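Local coordinates for protein cadherin-related family member 2 (Homo sapiens, PDB 5CZR) that forms calcium-dependent heterophilic adhesion complexes with CDHR5 between adjacent microvilli, controlling how microvilli pack at the apical surface of epithelial cells, at residues V3-L8 against I85-E90; A9-V14 against F27-E32; L39-S44 against I78-P83; P103-T108 against V127-K132. One frame throughout, in Å; residues are numbered along the deposited sequence.

Interaction 1: residues V3-L8 against I85-E90; sequences VAPKFL and IQVQRE. With CA (calcium ion), chain E.
The Phe7 ring meets Val87 and Arg89 obliquely: its CD2 lies 4.1 Å from Arg89 CG, while CE2 approaches Val87 O. Ring and guanidinium do not stack. Their planes stand 70° apart, and the two side chains run past each other in opposite directions. One face of the Arg89 guanidinium is instead occupied by Val87 CG1, 3.6 Å above the plane and displaced toward its rim. A bend at chi2 (-46°) brings the arginine back along its own strand, where Arg89 NH1 donates to Gln88 O at 2.8 Å from above the carbonyl plane. Beyond the ring the contact is aliphatic. Val87 CG2 sits 3.6 Å from Pro5 O and also leans on the proline ring. Ile85 CG2, placed between its own backbone N and carbonyl carbon, packs against Pro5 CD at 3.9 Å and Ala4 CB at 4.0 Å. The backbones pair with other strands, Lys6 with Glu32 and Val87 with Val80, so the two segments meet by packing, side chains on side chains and on backbone. Phe7 also packs on Ile78 and Val80. At the near end Val3 O binds calcium at 2.4 Å, together with Asn2, Asp33, Asp35, Asp37 and Asp82. This is the packing between the two facing sheets of the Greek-key beta sandwich of a cadherin repeat, here in the first domain next to its N-terminal calcium site.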
loop_
_atom_site.group_PDB
_atom_site.type_symbol
_atom_site.label_atom_id
_atom_site.label_comp_id
_atom_site.label_asym_id
_atom_site.label_seq_id
_atom_site.Cartn_x
_atom_site.Cartn_y
_atom_site.Cartn_z
ATOM N N VAL A 3 -5.058 -47.399 4.509
ATOM C CA VAL A 3 -3.999 -46.393 4.557
ATOM C C VAL A 3 -4.594 -44.961 4.634
ATOM O O VAL A 3 -5.524 -44.611 3.885
ATOM C CB VAL A 3 -3.071 -46.522 3.328
ATOM C CG1 VAL A 3 -1.911 -45.539 3.427
ATOM C CG2 VAL A 3 -2.552 -47.954 3.232
ATOM N N ALA A 4 -4.065 -44.166 5.557
ATOM C CA ALA A 4 -4.511 -42.794 5.729
ATOM C C ALA A 4 -4.140 -41.972 4.502
ATOM O O ALA A 4 -3.072 -42.182 3.921
ATOM C CB ALA A 4 -3.891 -42.177 6.968
ATOM N N PRO A 5 -5.024 -41.052 4.084
ATOM C CA PRO A 5 -4.636 -40.106 3.036
ATOM C C PRO A 5 -3.562 -39.147 3.538
ATOM O O PRO A 5 -3.385 -38.973 4.753
ATOM C CB PRO A 5 -5.928 -39.354 2.741
ATOM C CG PRO A 5 -6.700 -39.450 4.024
ATOM C CD PRO A 5 -6.385 -40.799 4.578
ATOM N N LYS A 6 -2.889 -38.519 2.591
ATOM C CA LYS A 6 -1.718 -37.695 2.849
ATOM C C LYS A 6 -1.757 -36.509 1.896
ATOM O O LYS A 6 -1.943 -36.669 0.695
ATOM C CB LYS A 6 -0.448 -38.518 2.623
ATOM C CG LYS A 6 0.855 -37.833 3.035
ATOM C CD LYS A 6 1.837 -38.803 3.725
ATOM C CE LYS A 6 2.306 -39.945 2.824
ATOM N NZ LYS A 6 3.379 -39.496 1.879
ATOM N N PHE A 7 -1.714 -35.314 2.460
ATOM C CA PHE A 7 -1.609 -34.083 1.678
ATOM C C PHE A 7 -0.308 -34.083 0.886
ATOM O O PHE A 7 0.730 -34.548 1.364
ATOM C CB PHE A 7 -1.616 -32.868 2.615
ATOM C CG PHE A 7 -3.004 -32.454 3.071
ATOM C CD1 PHE A 7 -3.911 -31.952 2.168
ATOM C CD2 PHE A 7 -3.361 -32.506 4.402
ATOM C CE1 PHE A 7 -5.162 -31.538 2.583
ATOM C CE2 PHE A 7 -4.599 -32.081 4.833
ATOM C CZ PHE A 7 -5.499 -31.585 3.930
ATOM N N LEU A 8 -0.369 -33.563 -0.318
ATOM C CA LEU A 8 0.849 -33.363 -1.094
ATOM C C LEU A 8 1.793 -32.429 -0.361
ATOM O O LEU A 8 1.370 -31.580 0.409
ATOM C CB LEU A 8 0.530 -32.804 -2.501
ATOM C CG LEU A 8 -0.403 -33.671 -3.386
ATOM C CD1 LEU A 8 -0.399 -33.198 -4.845
ATOM C CD2 LEU A 8 -0.045 -35.154 -3.294
ATOM N N ILE A 85 -10.797 -42.364 8.155
ATOM C CA ILE A 85 -9.978 -41.550 9.037
ATOM C C ILE A 85 -9.883 -40.097 8.571
ATOM O O ILE A 85 -9.801 -39.823 7.361
ATOM C CB ILE A 85 -8.578 -42.193 9.224
ATOM C CG1 ILE A 85 -7.820 -41.492 10.372
ATOM C CG2 ILE A 85 -7.790 -42.240 7.896
ATOM C CD1 ILE A 85 -6.515 -42.183 10.791
ATOM N N GLN A 86 -9.847 -39.192 9.549
ATOM C CA GLN A 86 -9.663 -37.792 9.313
ATOM C C GLN A 86 -8.210 -37.409 9.570
ATOM O O GLN A 86 -7.668 -37.789 10.581
ATOM C CB GLN A 86 -10.571 -37.014 10.266
ATOM C CG GLN A 86 -10.429 -35.514 10.074
ATOM C CD GLN A 86 -11.393 -34.691 10.884
ATOM O OE1 GLN A 86 -11.952 -35.140 11.889
ATOM N NE2 GLN A 86 -11.606 -33.437 10.424
ATOM N N VAL A 87 -7.590 -36.682 8.648
ATOM C CA VAL A 87 -6.182 -36.283 8.742
ATOM C C VAL A 87 -6.086 -34.743 8.671
ATOM O O VAL A 87 -6.618 -34.137 7.754
ATOM C CB VAL A 87 -5.352 -36.904 7.567
ATOM C CG1 VAL A 87 -3.888 -36.374 7.519
ATOM C CG2 VAL A 87 -5.376 -38.421 7.657
ATOM N N GLN A 88 -5.442 -34.139 9.658
ATOM C CA GLN A 88 -5.442 -32.699 9.826
ATOM C C GLN A 88 -4.021 -32.204 9.997
ATOM O O GLN A 88 -3.205 -32.881 10.626
ATOM C CB GLN A 88 -6.239 -32.289 11.038
ATOM C CG GLN A 88 -7.658 -32.817 11.019
ATOM C CD GLN A 88 -8.500 -32.281 12.168
ATOM O OE1 GLN A 88 -8.785 -31.083 12.242
ATOM N NE2 GLN A 88 -8.973 -33.180 13.026
ATOM N N ARG A 89 -3.713 -31.059 9.381
ATOM C CA ARG A 89 -2.387 -30.460 9.437
ATOM C C ARG A 89 -2.572 -28.966 9.523
ATOM O O ARG A 89 -3.648 -28.445 9.248
ATOM C CB ARG A 89 -1.612 -30.649 8.147
ATOM C CG ARG A 89 -1.026 -32.001 7.793
ATOM C CD ARG A 89 -0.285 -32.701 8.930
ATOM N NE ARG A 89 -0.073 -34.127 8.622
ATOM C CZ ARG A 89 -0.623 -35.164 9.276
ATOM N NH1 ARG A 89 -1.454 -34.992 10.314
ATOM N NH2 ARG A 89 -0.356 -36.406 8.870
ATOM N N GLU A 90 -1.475 -28.277 9.778
ATOM C CA GLU A 90 -1.456 -26.853 9.739
ATOM C C GLU A 90 -0.909 -26.366 8.401
ATOM O O GLU A 90 -0.019 -26.973 7.818
ATOM C CB GLU A 90 -0.726 -26.414 10.980
ATOM C CG GLU A 90 -0.395 -24.962 11.126
ATOM C CD GLU A 90 0.300 -24.694 12.457
ATOM O OE1 GLU A 90 -0.198 -25.184 13.503
ATOM O OE2 GLU A 90 1.375 -24.045 12.450
HETATM CA CA CA E . -7.474 -44.860 2.516
#

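Interaction 2: residues A9-V14 against F27-E32; sequences ANMTSV and FWLVAE
Met11 enters the contact first, its side chain bent at chi2 (-72°) and again at chi3, which curls it along the backbone of Trp28 to Val30. CG, SD and CE each touch a different part of that backbone. Met11 CG lies 3.5 Å from Val30 O; SD accepts a weak, fairly straight hydrogen bond from Val30 N at 3.5 Å (162° at the hydrogen); CE comes to 3.4 Å from Trp28 O. Met11 SD also packs on Leu29 CD2 at 4.0 Å. Cut back to an alanine, this position would probably leave Val30 N without its sulfur acceptor and open a gap beside Leu29. Farther on, Val14 crosses Phe27 at about a right angle. Val14 CG1 stands over the ring face, 4.3 Å from the centroid of Phe27 and 17° off the normal, a CH-pi contact, and Val14 CG2 touches Phe27 CG at 3.9 Å. Met91 packs against Met11, Val14 and Phe27. Strand 13-17 belongs to the sheet of 86-96, whereas 25-32 lies in the facing one, so the contact spans the two sheets. Its chemistry is dispersion and CH-pi packing, with a soft thioether acceptor serving a backbone N-H where strand 25-32 is interrupted.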
loop_
_atom_site.group_PDB
_atom_site.type_symbol
_atom_site.label_atom_id
_atom_site.label_comp_id
_atom_site.label_asym_id
_atom_site.label_seq_id
_atom_site.Cartn_x
_atom_site.Cartn_y
_atom_site.Cartn_z
ATOM N N ALA A 9 3.078 -32.593 -0.645
ATOM C CA ALA A 9 4.138 -31.815 -0.036
ATOM C C ALA A 9 3.917 -30.298 -0.040
ATOM O O ALA A 9 4.281 -29.614 0.925
ATOM C CB ALA A 9 5.489 -32.164 -0.692
ATOM N N ASN A 10 3.355 -29.757 -1.113
ATOM C CA ASN A 10 3.195 -28.299 -1.225
ATOM C C ASN A 10 1.975 -27.736 -0.455
ATOM O O ASN A 10 1.706 -26.547 -0.514
ATOM C CB ASN A 10 3.163 -27.856 -2.696
ATOM C CG ASN A 10 1.976 -28.453 -3.449
ATOM O OD1 ASN A 10 1.586 -29.600 -3.201
ATOM N ND2 ASN A 10 1.367 -27.677 -4.302
ATOM N N MET A 11 1.289 -28.568 0.313
ATOM C CA MET A 11 0.198 -28.090 1.160
ATOM C C MET A 11 0.635 -27.457 2.506
ATOM O O MET A 11 -0.225 -27.145 3.332
ATOM C CB MET A 11 -0.791 -29.233 1.432
ATOM C CG MET A 11 -1.479 -29.740 0.173
ATOM S SD MET A 11 -2.696 -28.556 -0.477
ATOM C CE MET A 11 -1.892 -28.032 -1.993
ATOM N N THR A 12 1.929 -27.287 2.740
ATOM C CA THR A 12 2.402 -26.645 3.982
ATOM C C THR A 12 2.148 -25.131 3.995
ATOM O O THR A 12 1.952 -24.535 5.049
ATOM C CB THR A 12 3.921 -26.845 4.186
ATOM O OG1 THR A 12 4.630 -26.261 3.094
ATOM C CG2 THR A 12 4.268 -28.332 4.241
ATOM N N SER A 13 2.094 -24.529 2.806
ATOM C CA SER A 13 1.862 -23.126 2.698
ATOM C C SER A 13 1.179 -22.772 1.392
ATOM O O SER A 13 1.244 -23.504 0.406
ATOM C CB SER A 13 3.179 -22.362 2.767
ATOM O OG SER A 13 3.872 -22.546 1.523
ATOM N N VAL A 14 0.635 -21.561 1.374
ATOM C CA VAL A 14 0.109 -20.987 0.154
ATOM C C VAL A 14 0.297 -19.468 0.171
ATOM O O VAL A 14 0.225 -18.835 1.232
ATOM C CB VAL A 14 -1.383 -21.345 -0.008
ATOM C CG1 VAL A 14 -2.226 -20.714 1.104
ATOM C CG2 VAL A 14 -1.880 -20.915 -1.359
ATOM N N PHE A 27 -7.109 -21.391 -3.891
ATOM C CA PHE A 27 -6.211 -22.508 -4.216
ATOM C C PHE A 27 -6.989 -23.828 -4.065
ATOM O O PHE A 27 -8.175 -23.823 -3.686
ATOM C CB PHE A 27 -4.972 -22.536 -3.294
ATOM C CG PHE A 27 -5.311 -22.663 -1.821
ATOM C CD1 PHE A 27 -5.819 -21.567 -1.121
ATOM C CD2 PHE A 27 -5.161 -23.850 -1.163
ATOM C CE1 PHE A 27 -6.119 -21.659 0.232
ATOM C CE2 PHE A 27 -5.477 -23.951 0.179
ATOM C CZ PHE A 27 -5.932 -22.848 0.889
ATOM N N TRP A 28 -6.321 -24.918 -4.423
ATOM C CA TRP A 28 -6.867 -26.257 -4.353
ATOM C C TRP A 28 -6.170 -27.011 -3.229
ATOM O O TRP A 28 -4.925 -27.045 -3.173
ATOM C CB TRP A 28 -6.645 -26.988 -5.683
ATOM C CG TRP A 28 -7.541 -26.501 -6.777
ATOM C CD1 TRP A 28 -7.313 -25.436 -7.595
ATOM C CD2 TRP A 28 -8.826 -27.030 -7.144
ATOM N NE1 TRP A 28 -8.369 -25.281 -8.473
ATOM C CE2 TRP A 28 -9.308 -26.250 -8.222
ATOM C CE3 TRP A 28 -9.590 -28.114 -6.698
ATOM C CZ2 TRP A 28 -10.553 -26.492 -8.842
ATOM C CZ3 TRP A 28 -10.849 -28.371 -7.316
ATOM C CH2 TRP A 28 -11.306 -27.559 -8.374
ATOM N N LEU A 29 -6.952 -27.586 -2.319
ATOM C CA LEU A 29 -6.418 -28.580 -1.398
ATOM C C LEU A 29 -6.312 -29.908 -2.130
ATOM O O LEU A 29 -7.264 -30.334 -2.780
ATOM C CB LEU A 29 -7.309 -28.732 -0.165
ATOM C CG LEU A 29 -7.292 -27.575 0.830
ATOM C CD1 LEU A 29 -8.438 -27.703 1.820
ATOM C CD2 LEU A 29 -5.953 -27.538 1.558
ATOM N N VAL A 30 -5.136 -30.533 -2.052
ATOM C CA VAL A 30 -4.861 -31.753 -2.793
ATOM C C VAL A 30 -4.132 -32.748 -1.890
ATOM O O VAL A 30 -3.182 -32.415 -1.196
ATOM C CB VAL A 30 -4.003 -31.520 -4.076
ATOM C CG1 VAL A 30 -4.163 -32.698 -5.028
ATOM C CG2 VAL A 30 -4.356 -30.251 -4.820
ATOM N N ALA A 31 -4.620 -33.971 -1.917
ATOM C CA ALA A 31 -4.051 -35.063 -1.168
ATOM C C ALA A 31 -4.168 -36.304 -2.044
ATOM O O ALA A 31 -4.813 -36.267 -3.082
ATOM C CB ALA A 31 -4.812 -35.254 0.129
ATOM N N GLU A 32 -3.528 -37.388 -1.618
ATOM C CA GLU A 32 -3.573 -38.676 -2.315
ATOM C C GLU A 32 -3.819 -39.767 -1.302
ATOM O O GLU A 32 -3.578 -39.604 -0.084
ATOM C CB GLU A 32 -2.270 -38.941 -3.052
ATOM C CG GLU A 32 -1.073 -39.192 -2.127
ATOM C CD GLU A 32 0.294 -39.090 -2.826
ATOM O OE1 GLU A 32 0.416 -38.377 -3.866
ATOM O OE2 GLU A 32 1.269 -39.703 -2.310
#

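Interaction 3: residues L39-S44 against I78-P83; sequences LTYGMS and ISVSDP. With CA (calcium ion), chain E.
Strand 40-44, outermost within the chain in its cadherin-repeat sheet, runs antiparallel to 78-81. Thr40 and Ser81 exchange two hydrogen bonds, Thr40 N to Ser81 O at 2.9 Å and Ser81 N to Thr40 O at 2.8 Å, both in the carbonyl plane. The Gly42 and Ser79 pair repeats this, but Ser79 N approaches Gly42 O from 47° out of the carbonyl plane. In the non-hydrogen-bonded pair between them, Tyr41 and Val80 lie side by side on the face turned to the sandwich interior. Val80 CG2, trans to the backbone N, reaches Tyr41 CE1 at 3.7 Å, and the phenol OH accepts a weak hydrogen bond from Ala31 N. On the other face a water joins Thr40 O, Ser79 OG and Ser81 OG; Ser79 OG is also bonded to Gln86 NE2. Past the strand end, Leu39 CD2 packs on Asp82 CB at 3.7 Å, and Asp82 OD2 binds calcium at 2.5 Å. Asp82 OD1 takes the backbone N-H groups of Tyr84 and Ile85, holding the carboxylate in place. The ladder thus has a largely apolar face and a hydrated hydroxyl face, and ends in a carboxylate shared between metal and backbone.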
loop_
_atom_site.group_PDB
_atom_site.type_symbol
_atom_site.label_atom_id
_atom_site.label_comp_id
_atom_site.label_asym_id
_atom_site.label_seq_id
_atom_site.Cartn_x
_atom_site.Cartn_y
_atom_site.Cartn_z
ATOM N N LEU A 39 -12.031 -38.828 -1.240
ATOM C CA LEU A 39 -11.475 -37.952 -0.190
ATOM C C LEU A 39 -12.299 -36.702 -0.063
ATOM O O LEU A 39 -12.768 -36.155 -1.076
ATOM C CB LEU A 39 -10.046 -37.542 -0.540
ATOM C CG LEU A 39 -9.072 -38.714 -0.768
ATOM C CD1 LEU A 39 -7.664 -38.196 -1.019
ATOM C CD2 LEU A 39 -9.097 -39.670 0.426
ATOM N N THR A 40 -12.517 -36.261 1.179
ATOM C CA THR A 40 -13.215 -35.018 1.439
ATOM C C THR A 40 -12.379 -34.059 2.249
ATOM O O THR A 40 -11.511 -34.473 3.053
ATOM C CB THR A 40 -14.569 -35.238 2.093
ATOM O OG1 THR A 40 -14.400 -35.918 3.355
ATOM C CG2 THR A 40 -15.477 -36.067 1.168
ATOM N N TYR A 41 -12.602 -32.767 1.992
ATOM C CA TYR A 41 -11.710 -31.718 2.446
ATOM C C TYR A 41 -12.435 -30.680 3.255
ATOM O O TYR A 41 -13.624 -30.397 3.052
ATOM C CB TYR A 41 -11.060 -31.006 1.264
ATOM C CG TYR A 41 -10.204 -31.878 0.410
ATOM C CD1 TYR A 41 -8.870 -32.081 0.710
ATOM C CD2 TYR A 41 -10.721 -32.497 -0.735
ATOM C CE1 TYR A 41 -8.067 -32.891 -0.109
ATOM C CE2 TYR A 41 -9.925 -33.306 -1.548
ATOM C CZ TYR A 41 -8.606 -33.494 -1.229
ATOM O OH TYR A 41 -7.809 -34.258 -2.031
ATOM N N GLY A 42 -11.695 -30.096 4.178
ATOM C CA GLY A 42 -12.252 -29.131 5.122
ATOM C C GLY A 42 -11.164 -28.233 5.673
ATOM O O GLY A 42 -9.978 -28.435 5.376
ATOM N N MET A 43 -11.591 -27.205 6.408
ATOM C CA MET A 43 -10.694 -26.320 7.091
ATOM C C MET A 43 -11.323 -25.939 8.408
ATOM O O MET A 43 -12.534 -25.774 8.496
ATOM C CB MET A 43 -10.446 -25.096 6.221
ATOM C CG MET A 43 -9.307 -24.218 6.637
ATOM S SD MET A 43 -9.107 -22.786 5.535
ATOM C CE MET A 43 -8.581 -23.506 4.025
ATOM N N SER A 44 -10.501 -25.755 9.416
ATOM C CA SER A 44 -10.993 -25.377 10.743
ATOM C C SER A 44 -10.020 -24.458 11.494
ATOM O O SER A 44 -8.902 -24.212 11.040
ATOM C CB SER A 44 -11.217 -26.624 11.620
ATOM O OG SER A 44 -9.999 -27.307 11.889
ATOM N N ILE A 78 -6.000 -27.533 8.028
ATOM C CA ILE A 78 -6.580 -28.159 6.894
ATOM C C ILE A 78 -6.821 -29.627 7.182
ATOM O O ILE A 78 -6.078 -30.259 7.898
ATOM C CB ILE A 78 -5.759 -27.954 5.619
ATOM C CG1 ILE A 78 -4.311 -28.437 5.791
ATOM C CG2 ILE A 78 -5.784 -26.484 5.224
ATOM C CD1 ILE A 78 -3.552 -28.522 4.470
ATOM N N SER A 79 -7.842 -30.174 6.536
ATOM C CA SER A 79 -8.277 -31.535 6.795
ATOM C C SER A 79 -8.566 -32.296 5.481
ATOM O O SER A 79 -9.179 -31.749 4.564
ATOM C CB SER A 79 -9.564 -31.479 7.607
ATOM O OG SER A 79 -10.041 -32.768 7.887
ATOM N N VAL A 80 -8.103 -33.536 5.416
ATOM C CA VAL A 80 -8.540 -34.464 4.407
ATOM C C VAL A 80 -8.984 -35.772 5.078
ATOM O O VAL A 80 -8.346 -36.257 5.995
ATOM C CB VAL A 80 -7.447 -34.732 3.356
ATOM C CG1 VAL A 80 -6.169 -35.280 4.001
ATOM C CG2 VAL A 80 -7.959 -35.685 2.285
ATOM N N SER A 81 -10.087 -36.317 4.594
ATOM C CA SER A 81 -10.687 -37.497 5.178
ATOM C C SER A 81 -10.949 -38.522 4.092
ATOM O O SER A 81 -11.530 -38.177 3.052
ATOM C CB SER A 81 -11.994 -37.133 5.844
ATOM O OG SER A 81 -11.759 -36.275 6.930
ATOM N N ASP A 82 -10.508 -39.769 4.283
ATOM C CA ASP A 82 -11.078 -40.866 3.470
ATOM C C ASP A 82 -12.352 -41.318 4.228
ATOM O O ASP A 82 -12.813 -40.585 5.122
ATOM C CB ASP A 82 -10.022 -41.940 3.141
ATOM C CG ASP A 82 -9.591 -42.756 4.348
ATOM O OD1 ASP A 82 -10.213 -42.684 5.439
ATOM O OD2 ASP A 82 -8.603 -43.479 4.198
ATOM N N PRO A 83 -12.976 -42.441 3.837
ATOM C CA PRO A 83 -14.202 -42.861 4.557
ATOM C C PRO A 83 -13.968 -43.282 6.010
ATOM O O PRO A 83 -14.907 -43.238 6.801
ATOM C CB PRO A 83 -14.697 -44.048 3.741
ATOM C CG PRO A 83 -14.124 -43.846 2.376
ATOM C CD PRO A 83 -12.778 -43.224 2.610
HETATM CA CA CA E . -7.474 -44.860 2.516
HETATM O O HOH W 1 -14.622 -38.646 3.692
HETATM O O HOH W 2 -11.617 -33.682 6.002
#

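Interaction 4: residues P103-T108 against V127-K132; sequences PVFQNT and VLAVDK. With CA (calcium ion), chain H.
Phe105 lies under Ala129, whose CB stands over the ring centre, 4.0 Å from the centroid and 11° off the normal, a CH-pi contact. Val127 CG2 comes at the ring edge, 3.9 Å from Phe105 CE1. Ala187 packs on both Phe105 and Ala129, placing this face inside the sandwich. Val104 and Val130 point to the opposite face. Gln106 crosses Leu128 and Val130 obliquely. Its chain, bent at chi2 (-55°), lays Gln106 CG 3.7 Å from Leu128 CD2, and Gln106 NE2 turns back to donate to Val104 O at 2.9 Å. Val130 N reaches that same Val104 O from the opposite side of its plane, so two bonds grip the oxygen. Val130 O accepts in turn from Val104 N, and Leu128 O from Gln106 N. Asn107 extends this ladder with its side chain: OD1 accepts from Leu128 N at 3.1 Å on a lone pair. With an alanine in its place, Leu128 N would probably lose this acceptor, leaving the ladder end freer to splay. At the opposite end Pro103 CD abuts Asp131 OD2 at 3.3 Å. Both carboxylate oxygens of Asp131 chelate calcium, with Asn99, Asn101, Asp133, Ala137 and Asp189: one of the three calcium sites at the junction of the two cadherin repeats.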
loop_
_atom_site.group_PDB
_atom_site.type_symbol
_atom_site.label_atom_id
_atom_site.label_comp_id
_atom_site.label_asym_id
_atom_site.label_seq_id
_atom_site.Cartn_x
_atom_site.Cartn_y
_atom_site.Cartn_z
ATOM N N PRO A 103 0.206 7.632 -0.328
ATOM C CA PRO A 103 0.859 8.472 0.655
ATOM C C PRO A 103 -0.105 9.444 1.375
ATOM O O PRO A 103 -1.011 9.990 0.761
ATOM C CB PRO A 103 1.880 9.238 -0.169
ATOM C CG PRO A 103 2.102 8.389 -1.383
ATOM C CD PRO A 103 0.752 7.817 -1.679
ATOM N N VAL A 104 0.116 9.631 2.679
ATOM C CA VAL A 104 -0.707 10.488 3.530
ATOM C C VAL A 104 0.245 11.528 4.181
ATOM O O VAL A 104 1.220 11.179 4.833
ATOM C CB VAL A 104 -1.431 9.641 4.633
ATOM C CG1 VAL A 104 -2.179 10.516 5.653
ATOM C CG2 VAL A 104 -2.388 8.618 4.016
ATOM N N PHE A 105 -0.084 12.800 4.028
ATOM C CA PHE A 105 0.661 13.874 4.641
ATOM C C PHE A 105 0.419 13.915 6.147
ATOM O O PHE A 105 -0.710 13.778 6.596
ATOM C CB PHE A 105 0.315 15.223 3.994
ATOM C CG PHE A 105 1.031 15.466 2.716
ATOM C CD1 PHE A 105 2.328 15.922 2.729
ATOM C CD2 PHE A 105 0.420 15.196 1.495
ATOM C CE1 PHE A 105 3.034 16.097 1.555
ATOM C CE2 PHE A 105 1.110 15.378 0.306
ATOM C CZ PHE A 105 2.429 15.844 0.337
ATOM N N GLN A 106 1.515 14.046 6.909
ATOM C CA GLN A 106 1.463 13.985 8.367
ATOM C C GLN A 106 1.111 15.341 8.979
ATOM O O GLN A 106 0.304 15.419 9.890
ATOM C CB GLN A 106 2.797 13.481 8.940
ATOM C CG GLN A 106 3.198 12.088 8.475
ATOM C CD GLN A 106 2.118 11.016 8.748
ATOM O OE1 GLN A 106 2.021 10.506 9.860
ATOM N NE2 GLN A 106 1.334 10.663 7.725
ATOM N N ASN A 107 1.721 16.380 8.444
ATOM C CA ASN A 107 1.611 17.765 8.910
ATOM C C ASN A 107 0.190 18.243 9.243
ATOM O O ASN A 107 -0.743 17.957 8.495
ATOM C CB ASN A 107 2.173 18.674 7.803
ATOM C CG ASN A 107 3.522 18.183 7.214
ATOM O OD1 ASN A 107 3.605 17.168 6.470
ATOM N ND2 ASN A 107 4.579 18.966 7.498
ATOM N N THR A 108 0.024 18.977 10.345
ATOM C CA THR A 108 -1.242 19.692 10.607
ATOM C C THR A 108 -1.210 20.994 9.808
ATOM O O THR A 108 -2.056 21.246 8.927
ATOM C CB THR A 108 -1.397 20.015 12.115
ATOM O OG1 THR A 108 -1.216 18.810 12.834
ATOM C CG2 THR A 108 -2.782 20.617 12.527
ATOM N N VAL A 127 7.724 19.132 4.429
ATOM C CA VAL A 127 6.567 18.271 4.480
ATOM C C VAL A 127 6.989 16.820 4.564
ATOM O O VAL A 127 8.112 16.472 4.223
ATOM C CB VAL A 127 5.613 18.459 3.270
ATOM C CG1 VAL A 127 5.028 19.855 3.282
ATOM C CG2 VAL A 127 6.305 18.129 1.958
ATOM N N LEU A 128 6.073 15.994 5.042
ATOM C CA LEU A 128 6.287 14.570 5.147
ATOM C C LEU A 128 5.019 13.833 4.784
ATOM O O LEU A 128 3.959 14.052 5.381
ATOM C CB LEU A 128 6.676 14.227 6.569
ATOM C CG LEU A 128 6.736 12.708 6.827
ATOM C CD1 LEU A 128 7.894 12.076 6.054
ATOM C CD2 LEU A 128 6.854 12.433 8.313
ATOM N N ALA A 129 5.144 12.884 3.864
ATOM C CA ALA A 129 4.053 11.948 3.590
ATOM C C ALA A 129 4.526 10.521 3.763
ATOM O O ALA A 129 5.617 10.182 3.380
ATOM C CB ALA A 129 3.540 12.158 2.189
ATOM N N VAL A 130 3.679 9.686 4.335
ATOM C CA VAL A 130 3.991 8.288 4.579
ATOM C C VAL A 130 3.005 7.340 3.875
ATOM O O VAL A 130 1.800 7.591 3.823
ATOM C CB VAL A 130 4.021 8.012 6.094
ATOM C CG1 VAL A 130 4.354 6.547 6.364
ATOM C CG2 VAL A 130 5.088 8.891 6.717
ATOM N N ASP A 131 3.545 6.274 3.305
ATOM C CA ASP A 131 2.759 5.256 2.608
ATOM C C ASP A 131 3.019 3.921 3.278
ATOM O O ASP A 131 4.164 3.491 3.368
ATOM C CB ASP A 131 3.209 5.224 1.164
ATOM C CG ASP A 131 2.330 4.359 0.280
ATOM O OD1 ASP A 131 2.188 3.149 0.542
ATOM O OD2 ASP A 131 1.874 4.884 -0.756
ATOM N N LYS A 132 1.968 3.251 3.711
ATOM C CA LYS A 132 2.081 1.973 4.433
ATOM C C LYS A 132 2.637 0.780 3.662
ATOM O O LYS A 132 3.115 -0.182 4.264
ATOM C CB LYS A 132 0.710 1.560 4.940
ATOM C CG LYS A 132 0.148 2.467 6.011
ATOM C CD LYS A 132 -1.348 2.253 6.154
ATOM C CE LYS A 132 -1.931 3.187 7.204
ATOM N NZ LYS A 132 -3.270 2.662 7.586
HETATM CA CA CA H . 1.241 2.750 -1.843
#

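Interactions 1, 2 and 3 interlock in the first cadherin domain; interaction 4 lies in the second, its centre 41 to 49 Å from theirs. All are partly buried, with buried Pro5, Val87, Met11, Val80 and Ala129 beside exposed Ile85, Thr40 and Val130. Interactions 1 and 2 tie facing sheets together by packing: aliphatic groups and a phenyl ring beside the metal in 1, thioether and CH-pi farther from it in 2. Interactions 3 and 4 are backbone ladders of outermost strands, each with an inward, mostly apolar face; the opposite face is polar in 3 and carries exposed valines in 4. Val3 and Asp82 bind the same calcium, Asp131 another at the domain junction. Interaction 2 has no metal.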